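DUF3299 domain-containing protein (Pseudomonas aeruginosa, PDB 4HSP) is of unknown function but is probably exported from the cytoplasm and carries a DUF3299 domain related to the OB-fold families. Local coordinates at residues A39-P44 against E129-G134. Sequence-based numbering, arbitrary orientation.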
loop_
_atom_site.group_PDB
_atom_site.type_symbol
_atom_site.label_atom_id
_atom_site.label_comp_id
_atom_site.label_asym_id
_atom_site.label_seq_id
_atom_site.Cartn_x
_atom_site.Cartn_y
_atom_site.Cartn_z
ATOM N N ALA A 39 1.480 -12.967 24.490
ATOM C CA ALA A 39 0.868 -14.188 23.987
ATOM C C ALA A 39 0.720 -14.240 22.467
ATOM O O ALA A 39 0.470 -15.322 21.954
ATOM C CB ALA A 39 -0.494 -14.385 24.633
ATOM N N SER A 40 0.886 -13.115 21.747
ATOM C CA SER A 40 0.762 -13.057 20.278
ATOM C C SER A 40 1.562 -14.172 19.585
ATOM O O SER A 40 1.008 -14.874 18.732
ATOM C CB SER A 40 1.235 -11.706 19.750
ATOM O OG SER A 40 0.671 -10.633 20.476
ATOM N N GLN A 41 2.858 -14.334 19.957
ATOM C CA GLN A 41 3.749 -15.333 19.353
ATOM C C GLN A 41 3.719 -16.582 20.215
ATOM O O GLN A 41 4.235 -16.579 21.332
ATOM C CB GLN A 41 5.175 -14.770 19.170
ATOM C CG GLN A 41 6.176 -15.766 18.595
ATOM C CD GLN A 41 7.528 -15.140 18.477
ATOM O OE1 GLN A 41 8.035 -14.506 19.406
ATOM N NE2 GLN A 41 8.136 -15.291 17.329
ATOM N N GLN A 42 3.081 -17.644 19.703
ATOM C CA GLN A 42 2.878 -18.855 20.480
ATOM C C GLN A 42 4.100 -19.751 20.597
ATOM O O GLN A 42 4.169 -20.506 21.565
ATOM C CB GLN A 42 1.657 -19.624 20.003
ATOM C CG GLN A 42 0.370 -19.081 20.664
ATOM C CD GLN A 42 0.385 -19.018 22.201
ATOM O OE1 GLN A 42 0.327 -20.036 22.910
ATOM N NE2 GLN A 42 0.425 -17.814 22.746
ATOM N N SER A 43 5.097 -19.622 19.696
ATOM C CA SER A 43 6.345 -20.380 19.818
ATOM C C SER A 43 7.512 -19.371 19.765
ATOM O O SER A 43 8.144 -19.193 18.715
ATOM C CB SER A 43 6.451 -21.475 18.753
ATOM O OG SER A 43 5.199 -22.114 18.539
ATOM N N PRO A 44 7.798 -18.683 20.898
ATOM C CA PRO A 44 8.848 -17.659 20.889
ATOM C C PRO A 44 10.249 -18.215 21.140
ATOM O O PRO A 44 11.226 -17.453 21.125
ATOM C CB PRO A 44 8.416 -16.729 22.016
ATOM C CG PRO A 44 7.741 -17.620 22.990
ATOM C CD PRO A 44 7.134 -18.749 22.219
ATOM N N GLU A 129 9.613 -6.359 21.000
ATOM C CA GLU A 129 8.309 -6.428 21.646
ATOM C C GLU A 129 7.276 -7.074 20.685
ATOM O O GLU A 129 6.278 -7.652 21.126
ATOM C CB GLU A 129 7.888 -5.025 22.071
ATOM C CG GLU A 129 7.010 -4.964 23.302
ATOM C CD GLU A 129 6.816 -3.540 23.783
ATOM O OE1 GLU A 129 7.822 -2.905 24.180
ATOM O OE2 GLU A 129 5.668 -3.041 23.715
ATOM N N LEU A 130 7.562 -6.994 19.381
ATOM C CA LEU A 130 6.763 -7.497 18.277
ATOM C C LEU A 130 6.885 -8.995 18.142
ATOM O O LEU A 130 5.890 -9.647 17.837
ATOM C CB LEU A 130 7.229 -6.815 16.981
ATOM C CG LEU A 130 6.210 -6.604 15.860
ATOM C CD1 LEU A 130 4.948 -5.859 16.342
ATOM C CD2 LEU A 130 6.838 -5.820 14.741
ATOM N N ALA A 131 8.109 -9.543 18.302
ATOM C CA ALA A 131 8.392 -10.965 18.170
ATOM C C ALA A 131 9.832 -11.312 18.535
ATOM O O ALA A 131 10.727 -10.485 18.423
ATOM C CB ALA A 131 8.123 -11.411 16.742
ATOM N N ALA A 132 10.049 -12.567 18.934
ATOM C CA ALA A 132 11.357 -13.142 19.198
ATOM C C ALA A 132 11.812 -13.898 17.952
ATOM O O ALA A 132 10.979 -14.498 17.266
ATOM C CB ALA A 132 11.286 -14.080 20.390
ATOM N N ALA A 133 13.129 -13.863 17.651
ATOM C CA ALA A 133 13.740 -14.570 16.527
ATOM C C ALA A 133 14.886 -15.427 17.044
ATOM O O ALA A 133 15.513 -15.066 18.044
ATOM C CB ALA A 133 14.228 -13.583 15.473
ATOM N N GLY A 134 15.117 -16.569 16.395
ATOM C CA GLY A 134 16.185 -17.506 16.726
ATOM C C GLY A 134 17.384 -17.341 15.819
ATOM O O GLY A 134 18.433 -17.941 16.066
#
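A side-chain amide gripping the backbone at the start of a strand joins Gln41 to Ala132, where the loop between helix 26-34 and strand 55-68 meets strand 132-144 in the mixed sheet of this DUF3299 domain, whose family is grouped with the OB folds. The carboxamide of Gln41 spans the N-H and C=O of a single residue, much as a neighbouring strand would. Its OE1 accepts from Ala132 N at 2.8 Å, the bond nearly straight at 168° although the donor sits tilted 20° from the plane of the side-chain carbonyl. Its NE2 gives a hydrogen to Ala132 O at 3.0 Å, and this bond runs in the plane of the backbone carbonyl, on a lone pair. Two bonds to one residue limit rotation of the amide about its last torsion, and a further bond from NE2 to Pro92 O completes the grip. The chain reaches that far because it is fully stretched, with CG anti to the backbone N (chi1 178°) and the next torsion extended as well. Pro91 and Ile97 pack against the Gln41 side chain, and Ile97 also touches Ala131; Gln41 itself is buried, whereas Ala132 remains partly exposed. Alongside, the methyl of Ala131 comes to 3.9 Å from Gln41 NE2, a plain van der Waals approach. On the exposed side, CB of Pro44 meets CB of Ala132 at 4.2 Å. Within 39-44, Gln42 NE2 donates to Ala39 O across the turn from which Gln41 extends. The methyl of Ala132 lies beside two oxygens of 39-44, its CB 3.4 Å from Gln41 OE1 and 3.5 Å from Pro44 O.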